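Local coordinates for methyltransferase small domain-containing protein (Thermoplasma acidophilum, PDB 1NE2) that is of unknown function but probably acts as an S-adenosylmethionine-dependent methyltransferase, at residues B[10-13]-B[14-17]; B[38-41]-B[42-46]; B[87-90]-B[91-95]. All coordinates share one frame; numbering follows the deposited sequence.

Contact 1. Residues B[10-13]-B[14-17]; sequences LEIR and LQKL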
ATOM      1  N   LEU B  10     -13.617  13.436 -12.241  1.00 16.43           N
ATOM      2  CA  LEU B  10     -13.355  12.813 -10.949  1.00 17.79           C
ATOM      3  C   LEU B  10     -14.396  13.304  -9.952  1.00 17.36           C
ATOM      4  O   LEU B  10     -14.969  12.523  -9.193  1.00 17.17           O
ATOM      5  CB  LEU B  10     -11.957  13.188 -10.436  1.00 15.98           C
ATOM      6  CG  LEU B  10     -11.604  12.713  -9.020  1.00 17.36           C
ATOM      7  CD1 LEU B  10     -11.606  11.190  -8.952  1.00 18.42           C
ATOM      8  CD2 LEU B  10     -10.233  13.256  -8.628  1.00 15.20           C
ATOM      9  N   GLU B  11     -14.637  14.610  -9.968  1.00 17.07           N
ATOM     10  CA  GLU B  11     -15.599  15.211  -9.060  1.00 18.08           C
ATOM     11  C   GLU B  11     -16.962  14.526  -9.098  1.00 18.53           C
ATOM     12  O   GLU B  11     -17.548  14.259  -8.049  1.00 16.73           O
ATOM     13  CB  GLU B  11     -15.762  16.705  -9.365  1.00 17.85           C
ATOM     14  CG  GLU B  11     -16.433  17.469  -8.231  1.00 20.28           C
ATOM     15  CD  GLU B  11     -16.699  18.930  -8.564  1.00 23.13           C
ATOM     16  OE1 GLU B  11     -15.850  19.560  -9.226  1.00 22.57           O
ATOM     17  OE2 GLU B  11     -17.757  19.447  -8.147  1.00 21.22           O
ATOM     18  N   ILE B  12     -17.469  14.222 -10.293  1.00 17.05           N
ATOM     19  CA  ILE B  12     -18.775  13.581 -10.374  1.00 20.91           C
ATOM     20  C   ILE B  12     -18.759  12.169  -9.813  1.00 22.24           C
ATOM     21  O   ILE B  12     -19.780  11.679  -9.338  1.00 22.00           O
ATOM     22  CB  ILE B  12     -19.336  13.573 -11.822  1.00 24.25           C
ATOM     23  CG1 ILE B  12     -18.345  12.921 -12.780  1.00 26.66           C
ATOM     24  CG2 ILE B  12     -19.650  14.995 -12.255  1.00 23.85           C
ATOM     25  CD1 ILE B  12     -18.853  12.836 -14.202  1.00 31.31           C
ATOM     26  N   ARG B  13     -17.604  11.506  -9.852  1.00 20.14           N
ATOM     27  CA  ARG B  13     -17.523  10.167  -9.286  1.00 20.15           C
ATOM     28  C   ARG B  13     -17.491  10.284  -7.762  1.00 19.07           C
ATOM     29  O   ARG B  13     -18.048   9.447  -7.053  1.00 22.79           O
ATOM     30  CB  ARG B  13     -16.281   9.428  -9.806  1.00 19.69           C
ATOM     31  CG  ARG B  13     -16.362   9.053 -11.287  1.00 23.40           C
ATOM     32  CD  ARG B  13     -17.497   8.059 -11.548  1.00 30.54           C
ATOM     33  NE  ARG B  13     -17.228   6.738 -10.983  1.00 34.81           N
ATOM     34  CZ  ARG B  13     -16.507   5.793 -11.586  1.00 32.96           C
ATOM     35  NH1 ARG B  13     -15.979   6.013 -12.782  1.00 34.54           N
ATOM     36  NH2 ARG B  13     -16.313   4.627 -10.987  1.00 36.73           N
ATOM     37  N   LEU B  14     -16.850  11.331  -7.253  1.00 17.47           N
ATOM     38  CA  LEU B  14     -16.792  11.536  -5.812  1.00 16.99           C
ATOM     39  C   LEU B  14     -18.163  11.937  -5.259  1.00 18.76           C
ATOM     40  O   LEU B  14     -18.502  11.606  -4.123  1.00 21.66           O
ATOM     41  CB  LEU B  14     -15.761  12.616  -5.460  1.00 18.51           C
ATOM     42  CG  LEU B  14     -14.292  12.297  -5.759  1.00 17.47           C
ATOM     43  CD1 LEU B  14     -13.397  13.467  -5.324  1.00 17.76           C
ATOM     44  CD2 LEU B  14     -13.900  11.022  -5.021  1.00 18.09           C
ATOM     45  N   GLN B  15     -18.957  12.637  -6.061  1.00 18.08           N
ATOM     46  CA  GLN B  15     -20.272  13.071  -5.603  1.00 22.15           C
ATOM     47  C   GLN B  15     -21.222  11.896  -5.382  1.00 28.15           C
ATOM     48  O   GLN B  15     -22.218  12.019  -4.671  1.00 26.86           O
ATOM     49  CB  GLN B  15     -20.854  14.084  -6.597  1.00 20.63           C
ATOM     50  CG  GLN B  15     -20.050  15.390  -6.621  1.00 19.64           C
ATOM     51  CD  GLN B  15     -20.325  16.244  -7.842  1.00 21.32           C
ATOM     52  OE1 GLN B  15     -20.627  15.730  -8.917  1.00 20.21           O
ATOM     53  NE2 GLN B  15     -20.194  17.559  -7.687  1.00 21.96           N
ATOM     54  N   LYS B  16     -20.902  10.750  -5.972  1.00 35.38           N
ATOM     55  CA  LYS B  16     -21.733   9.562  -5.814  1.00 41.70           C
ATOM     56  C   LYS B  16     -21.537   8.933  -4.433  1.00 45.38           C
ATOM     57  O   LYS B  16     -22.410   8.221  -3.934  1.00 47.42           O
ATOM     58  CB  LYS B  16     -21.406   8.541  -6.902  1.00 43.43           C
ATOM     59  CG  LYS B  16     -21.611   9.063  -8.311  1.00 46.26           C
ATOM     60  CD  LYS B  16     -21.225   8.022  -9.344  1.00 50.99           C
ATOM     61  CE  LYS B  16     -21.330   8.581 -10.754  1.00 54.08           C
ATOM     62  NZ  LYS B  16     -20.881   7.593 -11.776  1.00 58.17           N
ATOM     63  N   LEU B  17     -20.388   9.198  -3.817  1.00 46.90           N
ATOM     64  CA  LEU B  17     -20.090   8.664  -2.493  1.00 50.20           C
ATOM     65  C   LEU B  17     -21.110   9.144  -1.464  1.00 51.92           C
ATOM     66  O   LEU B  17     -21.879  10.072  -1.721  1.00 52.28           O
ATOM     67  CB  LEU B  17     -18.682   9.081  -2.054  1.00 49.67           C
ATOM     68  CG  LEU B  17     -17.489   8.268  -2.571  1.00 49.83           C
ATOM     69  CD1 LEU B  17     -17.582   8.056  -4.072  1.00 49.76           C
ATOM     70  CD2 LEU B  17     -16.207   8.996  -2.202  1.00 50.28           C
TER
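Leu14 N donates to Leu10 O over 3.0 Å and Gln15 N to Glu11 O over 2.9 Å, after which the chain continues into a type I beta turn from Leu14 to Leu17 with a weak bond from Lys16 N to Arg13 O. On the buried side Leu14 CD1, a methyl, meets the branch carbon CG of Leu10 at 4.2 Å. Both leucines are buried: Leu10 touches Ile42 of helix 34-46 and Leu71 of helix 64-71, Leu14 touches Ile64. The motif is thus the C-terminal part of helix 6-14, amphipathic and laid against two helices of the Rossmann-like methyltransferase fold, followed by a turn whose Leu17 touches Cys67. On the outer side the Gln15 amide folds back over the preceding turn. With CG anti to the carbonyl carbon (chi1 -66°) and an extended chain, it places OE1 3.2 Å from Ile12 CA and NE2 3.1 Å from Glu11 OE2. The latter pair has too poor an angle for a hydrogen bond, and the carboxylate and amide planes stand 77° apart. Glu11 finds its firmer partner in Lys7, which forms a salt bridge with OE1. With an alanine at this position, Lys7 would probably lose its charge mate and the Gln15 amide the carboxylate packed beside it. Lys16, extended, passes its CG 3.4 Å from Ile12 O and brings NZ to 3.4 Å from Arg13 CD; the Arg13 chain, bent at chi2 and chi3, carries a second positive charge close by.

Contact 2. Residues B[38-41]-B[42-46]; sequences AYFL and IEIYN
Ile44 CD1 sits over one face of the Phe40 ring, 4.1 Å from its centroid and 16° off the normal, a CH-pi contact displaced slightly toward the CE2-CZ rim. Phe40 CG lies opposite its own backbone N (chi1 176°), which swings the ring back from the following turn but keeps it within reach of that methyl. Leu41 CD2 approaches the same Ile44 CD1 at 4.4 Å. Around the helix, the carboxylate of Glu43 comes obliquely to the Tyr39 ring, their planes 42° apart, with OE2 3.1 Å from Tyr39 OH and 3.4 Å from CE2. Beneath these side chains, i to i+4 backbone bonds fix the spacing: Ile42 N to Ala38 O at 2.9 Å, Glu43 N to Tyr39 O, and a weak one from Ile44 N to Phe40 O. Farther out, Ile115 of strand 111-116 touches Phe40, Leu41 and Ile44, while Tyr143 meets Phe40 and Ile44, so this face of helix 34-46 packs on the central sheet. Tyr39 OH is hydrogen-bonded to Glu168, and Glu43 OE1 has a long, weak ion pair with Arg166. Glu43 OE2 and a Glu168 oxygen also lie close together, which would tend to raise the proton affinity of both carboxylates, an effect that Arg166 may partly offset.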
ATOM      1  N   ALA B  38     -11.411  16.934  -5.251  1.00 14.10           N
ATOM      2  CA  ALA B  38     -10.981  16.644  -6.614  1.00 14.75           C
ATOM      3  C   ALA B  38      -9.806  17.545  -7.007  1.00 14.49           C
ATOM      4  O   ALA B  38      -8.840  17.077  -7.598  1.00 15.17           O
ATOM      5  CB  ALA B  38     -12.146  16.836  -7.584  1.00 14.47           C
ATOM      6  N   TYR B  39      -9.886  18.834  -6.672  1.00 16.42           N
ATOM      7  CA  TYR B  39      -8.810  19.771  -7.003  1.00 15.75           C
ATOM      8  C   TYR B  39      -7.490  19.318  -6.380  1.00 14.88           C
ATOM      9  O   TYR B  39      -6.454  19.238  -7.054  1.00 14.56           O
ATOM     10  CB  TYR B  39      -9.137  21.171  -6.481  1.00 16.68           C
ATOM     11  CG  TYR B  39      -8.039  22.181  -6.736  1.00 17.18           C
ATOM     12  CD1 TYR B  39      -7.876  22.757  -7.993  1.00 18.10           C
ATOM     13  CD2 TYR B  39      -7.153  22.550  -5.723  1.00 15.69           C
ATOM     14  CE1 TYR B  39      -6.860  23.678  -8.241  1.00 20.66           C
ATOM     15  CE2 TYR B  39      -6.129  23.472  -5.964  1.00 20.53           C
ATOM     16  CZ  TYR B  39      -5.992  24.030  -7.226  1.00 20.90           C
ATOM     17  OH  TYR B  39      -4.985  24.938  -7.482  1.00 20.89           O
ATOM     18  N   PHE B  40      -7.544  19.041  -5.081  1.00 13.04           N
ATOM     19  CA  PHE B  40      -6.387  18.607  -4.307  1.00 14.90           C
ATOM     20  C   PHE B  40      -5.771  17.336  -4.890  1.00 15.64           C
ATOM     21  O   PHE B  40      -4.558  17.281  -5.131  1.00 14.93           O
ATOM     22  CB  PHE B  40      -6.838  18.392  -2.853  1.00 13.15           C
ATOM     23  CG  PHE B  40      -5.781  17.849  -1.932  1.00 14.99           C
ATOM     24  CD1 PHE B  40      -4.561  18.502  -1.764  1.00 16.78           C
ATOM     25  CD2 PHE B  40      -6.051  16.723  -1.157  1.00 16.53           C
ATOM     26  CE1 PHE B  40      -3.627  18.042  -0.829  1.00 16.53           C
ATOM     27  CE2 PHE B  40      -5.131  16.254  -0.223  1.00 17.64           C
ATOM     28  CZ  PHE B  40      -3.911  16.919  -0.055  1.00 16.94           C
ATOM     29  N   LEU B  41      -6.606  16.328  -5.137  1.00 14.78           N
ATOM     30  CA  LEU B  41      -6.128  15.054  -5.688  1.00 14.84           C
ATOM     31  C   LEU B  41      -5.541  15.172  -7.094  1.00 13.87           C
ATOM     32  O   LEU B  41      -4.546  14.519  -7.401  1.00 14.58           O
ATOM     33  CB  LEU B  41      -7.249  14.010  -5.680  1.00 15.03           C
ATOM     34  CG  LEU B  41      -7.708  13.538  -4.292  1.00 16.44           C
ATOM     35  CD1 LEU B  41      -8.885  12.576  -4.461  1.00 15.48           C
ATOM     36  CD2 LEU B  41      -6.564  12.847  -3.555  1.00 15.44           C
ATOM     37  N   ILE B  42      -6.139  15.997  -7.946  1.00 14.72           N
ATOM     38  CA  ILE B  42      -5.605  16.152  -9.293  1.00 15.98           C
ATOM     39  C   ILE B  42      -4.204  16.774  -9.241  1.00 16.88           C
ATOM     40  O   ILE B  42      -3.337  16.437 -10.053  1.00 14.78           O
ATOM     41  CB  ILE B  42      -6.546  16.994 -10.190  1.00 16.55           C
ATOM     42  CG1 ILE B  42      -7.852  16.231 -10.426  1.00 19.68           C
ATOM     43  CG2 ILE B  42      -5.860  17.313 -11.519  1.00 19.00           C
ATOM     44  CD1 ILE B  42      -7.662  14.824 -10.975  1.00 18.78           C
ATOM     45  N   GLU B  43      -3.971  17.673  -8.288  1.00 14.95           N
ATOM     46  CA  GLU B  43      -2.641  18.264  -8.157  1.00 17.39           C
ATOM     47  C   GLU B  43      -1.632  17.151  -7.868  1.00 15.05           C
ATOM     48  O   GLU B  43      -0.561  17.092  -8.470  1.00 16.20           O
ATOM     49  CB  GLU B  43      -2.591  19.278  -7.011  1.00 14.20           C
ATOM     50  CG  GLU B  43      -3.316  20.581  -7.271  1.00 15.80           C
ATOM     51  CD  GLU B  43      -2.976  21.633  -6.231  1.00 17.27           C
ATOM     52  OE1 GLU B  43      -2.809  21.264  -5.049  1.00 18.62           O
ATOM     53  OE2 GLU B  43      -2.875  22.824  -6.598  1.00 18.86           O
ATOM     54  N   ILE B  44      -1.973  16.271  -6.932  1.00 13.29           N
ATOM     55  CA  ILE B  44      -1.080  15.175  -6.576  1.00 13.01           C
ATOM     56  C   ILE B  44      -0.872  14.259  -7.786  1.00 14.75           C
ATOM     57  O   ILE B  44       0.231  13.757  -8.025  1.00 14.29           O
ATOM     58  CB  ILE B  44      -1.657  14.350  -5.392  1.00 12.69           C
ATOM     59  CG1 ILE B  44      -1.933  15.285  -4.203  1.00 13.98           C
ATOM     60  CG2 ILE B  44      -0.666  13.251  -4.990  1.00 15.40           C
ATOM     61  CD1 ILE B  44      -2.524  14.588  -2.968  1.00 14.53           C
ATOM     62  N   TYR B  45      -1.941  14.064  -8.553  1.00 12.97           N
ATOM     63  CA  TYR B  45      -1.910  13.225  -9.739  1.00 14.62           C
ATOM     64  C   TYR B  45      -0.980  13.831 -10.790  1.00 15.24           C
ATOM     65  O   TYR B  45      -0.161  13.131 -11.384  1.00 14.86           O
ATOM     66  CB  TYR B  45      -3.330  13.098 -10.294  1.00 15.72           C
ATOM     67  CG  TYR B  45      -3.446  12.323 -11.586  1.00 17.99           C
ATOM     68  CD1 TYR B  45      -3.410  10.931 -11.601  1.00 21.15           C
ATOM     69  CD2 TYR B  45      -3.618  12.993 -12.794  1.00 20.05           C
ATOM     70  CE1 TYR B  45      -3.552  10.220 -12.804  1.00 21.74           C
ATOM     71  CE2 TYR B  45      -3.756  12.304 -13.988  1.00 23.13           C
ATOM     72  CZ  TYR B  45      -3.724  10.922 -13.989  1.00 23.80           C
ATOM     73  OH  TYR B  45      -3.872  10.263 -15.189  1.00 31.33           O
ATOM     74  N   ASN B  46      -1.106  15.134 -11.015  1.00 15.47           N
ATOM     75  CA  ASN B  46      -0.263  15.811 -11.990  1.00 16.66           C
ATOM     76  C   ASN B  46       1.198  15.877 -11.527  1.00 16.39           C
ATOM     77  O   ASN B  46       2.100  16.049 -12.353  1.00 13.54           O
ATOM     78  CB  ASN B  46      -0.808  17.219 -12.286  1.00 17.83           C
ATOM     79  CG  ASN B  46      -2.141  17.188 -13.045  1.00 20.99           C
ATOM     80  OD1 ASN B  46      -2.420  16.251 -13.803  1.00 21.94           O
ATOM     81  ND2 ASN B  46      -2.953  18.221 -12.858  1.00 19.29           N
TER

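Contact 3. Residues B[87-90]-B[91-95]; sequences IETA and KRNCG
Ile87 CG2 lies 3.6 Å from Lys91 CE, the closest apolar contact between side chains here, made as the extended lysine chain runs across the isoleucine and outward from the packed side. Beneath it the backbone is regularly hydrogen-bonded: Lys91 N bonds to Ile87 O at 2.9 Å, nearly straight at 165°, and Cys94 N closes the last turn on Ala90 O. The packed side itself is Ile87 and Ala90, both buried, against Val101 and Phe99 of strand 98-101. Cys94, the first residue to leave helical angles, also touches Phe99 and is tied by a disulfide to Cys67. Thr89 and Asn93 lie side by side, CG2 3.9 Å from ND2, and the Asn93 amide is held at both ends, by Gln18 N at OD1 and by Asn62 O at ND2. The outer side is looser and polar. There the Glu88 chain, bent at chi2 (-75°), carries its carboxylate to Arg92, and OE2 forms a salt bridge with NE at 2.6 Å. Glu88 OE1 stands over one face of the guanidinium, whose plane is turned 80° from the carboxylate, so the pairing is not the flat, two-pronged kind. The segment is the C-terminal part of the helix in the beta-alpha-beta unit of strand 76-81, helix 84-93 and strand 98-101, as in Rossmann-like methyltransferases.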
ATOM      1  N   ILE B  87     -15.030   4.095   9.001  1.00 23.12           N
ATOM      2  CA  ILE B  87     -14.502   3.032   8.151  1.00 21.76           C
ATOM      3  C   ILE B  87     -15.618   2.185   7.549  1.00 23.03           C
ATOM      4  O   ILE B  87     -15.542   1.771   6.390  1.00 23.11           O
ATOM      5  CB  ILE B  87     -13.516   2.135   8.937  1.00 19.58           C
ATOM      6  CG1 ILE B  87     -12.258   2.941   9.290  1.00 22.29           C
ATOM      7  CG2 ILE B  87     -13.142   0.904   8.120  1.00 21.79           C
ATOM      8  CD1 ILE B  87     -11.535   3.559   8.074  1.00 22.25           C
ATOM      9  N   GLU B  88     -16.663   1.937   8.331  1.00 22.80           N
ATOM     10  CA  GLU B  88     -17.789   1.155   7.844  1.00 25.18           C
ATOM     11  C   GLU B  88     -18.398   1.854   6.629  1.00 24.33           C
ATOM     12  O   GLU B  88     -18.727   1.211   5.635  1.00 27.25           O
ATOM     13  CB  GLU B  88     -18.832   0.994   8.957  1.00 30.00           C
ATOM     14  CG  GLU B  88     -19.966   0.024   8.645  1.00 34.29           C
ATOM     15  CD  GLU B  88     -20.978   0.589   7.668  1.00 38.75           C
ATOM     16  OE1 GLU B  88     -21.491   1.702   7.916  1.00 40.79           O
ATOM     17  OE2 GLU B  88     -21.268  -0.083   6.657  1.00 43.90           O
ATOM     18  N   THR B  89     -18.530   3.174   6.708  1.00 25.71           N
ATOM     19  CA  THR B  89     -19.087   3.947   5.604  1.00 26.39           C
ATOM     20  C   THR B  89     -18.105   4.004   4.434  1.00 25.89           C
ATOM     21  O   THR B  89     -18.497   3.853   3.276  1.00 26.14           O
ATOM     22  CB  THR B  89     -19.423   5.386   6.050  1.00 29.44           C
ATOM     23  OG1 THR B  89     -20.446   5.346   7.054  1.00 32.65           O
ATOM     24  CG2 THR B  89     -19.909   6.212   4.870  1.00 30.83           C
ATOM     25  N   ALA B  90     -16.828   4.215   4.742  1.00 23.35           N
ATOM     26  CA  ALA B  90     -15.799   4.298   3.714  1.00 21.40           C
ATOM     27  C   ALA B  90     -15.739   3.033   2.862  1.00 21.37           C
ATOM     28  O   ALA B  90     -15.655   3.112   1.642  1.00 20.67           O
ATOM     29  CB  ALA B  90     -14.439   4.560   4.356  1.00 22.50           C
ATOM     30  N   LYS B  91     -15.788   1.870   3.511  1.00 22.47           N
ATOM     31  CA  LYS B  91     -15.724   0.589   2.809  1.00 25.38           C
ATOM     32  C   LYS B  91     -16.841   0.427   1.783  1.00 25.98           C
ATOM     33  O   LYS B  91     -16.642  -0.175   0.725  1.00 26.48           O
ATOM     34  CB  LYS B  91     -15.777  -0.574   3.805  1.00 27.77           C
ATOM     35  CG  LYS B  91     -14.547  -0.700   4.689  1.00 33.78           C
ATOM     36  CD  LYS B  91     -14.637  -1.931   5.585  1.00 36.28           C
ATOM     37  CE  LYS B  91     -13.336  -2.160   6.335  1.00 38.94           C
ATOM     38  NZ  LYS B  91     -13.426  -3.328   7.254  1.00 42.58           N
ATOM     39  N   ARG B  92     -18.018   0.953   2.098  1.00 27.10           N
ATOM     40  CA  ARG B  92     -19.135   0.863   1.173  1.00 30.95           C
ATOM     41  C   ARG B  92     -18.959   1.850   0.030  1.00 29.96           C
ATOM     42  O   ARG B  92     -19.451   1.616  -1.074  1.00 31.56           O
ATOM     43  CB  ARG B  92     -20.455   1.144   1.883  1.00 31.29           C
ATOM     44  CG  ARG B  92     -20.813   0.118   2.924  1.00 36.20           C
ATOM     45  CD  ARG B  92     -22.279   0.219   3.265  1.00 38.27           C
ATOM     46  NE  ARG B  92     -22.610  -0.567   4.442  1.00 41.25           N
ATOM     47  CZ  ARG B  92     -23.841  -0.703   4.918  1.00 38.76           C
ATOM     48  NH1 ARG B  92     -24.856  -0.105   4.307  1.00 38.45           N
ATOM     49  NH2 ARG B  92     -24.053  -1.427   6.007  1.00 39.29           N
ATOM     50  N   ASN B  93     -18.263   2.954   0.290  1.00 30.04           N
ATOM     51  CA  ASN B  93     -18.047   3.949  -0.753  1.00 29.37           C
ATOM     52  C   ASN B  93     -17.114   3.435  -1.840  1.00 30.44           C
ATOM     53  O   ASN B  93     -17.341   3.685  -3.025  1.00 29.91           O
ATOM     54  CB  ASN B  93     -17.504   5.252  -0.163  1.00 29.46           C
ATOM     55  CG  ASN B  93     -18.591   6.089   0.484  1.00 30.06           C
ATOM     56  OD1 ASN B  93     -19.753   6.022   0.081  1.00 30.63           O
ATOM     57  ND2 ASN B  93     -18.220   6.893   1.473  1.00 28.59           N
ATOM     58  N   CYS B  94     -16.063   2.724  -1.444  1.00 28.02           N
ATOM     59  CA  CYS B  94     -15.129   2.170  -2.417  1.00 27.24           C
ATOM     60  C   CYS B  94     -14.412   0.931  -1.893  1.00 29.22           C
ATOM     61  O   CYS B  94     -13.370   1.017  -1.245  1.00 28.17           O
ATOM     62  CB  CYS B  94     -14.121   3.240  -2.870  1.00 27.34           C
ATOM     63  SG  CYS B  94     -13.141   4.088  -1.588  1.00 28.09           S
ATOM     64  N   GLY B  95     -14.976  -0.232  -2.207  1.00 28.86           N
ATOM     65  CA  GLY B  95     -14.416  -1.493  -1.751  1.00 29.12           C
ATOM     66  C   GLY B  95     -13.021  -1.854  -2.229  1.00 27.28           C
ATOM     67  O   GLY B  95     -12.359  -2.693  -1.617  1.00 28.34           O
TER

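How the contacts relate
Contacts 1 and 2 pack directly: their centres are 14 Å apart, and Leu10 CD2 comes within 3.8 Å of Ile42 CD1 while Glu11 CB lies 4.0 Å from Ala38 CB, so helices 6-14 and 34-46 share an apolar seam. Contact 1 also reaches contact 3 through its turn, Leu17 CA lying 3.7 Å from Asn93 OD1. Contacts 2 and 3 do not meet, their nearest atoms about 10 Å apart. Helix 64-71 links contacts 1 and 3, meeting both through Cys67. Gly61, Gly63 and Ala66 may form a Rossmann-type glycine motif; Ala90 touches it and Leu17 and Leu41 lie near, so a cofactor would probably bind in this neighbourhood.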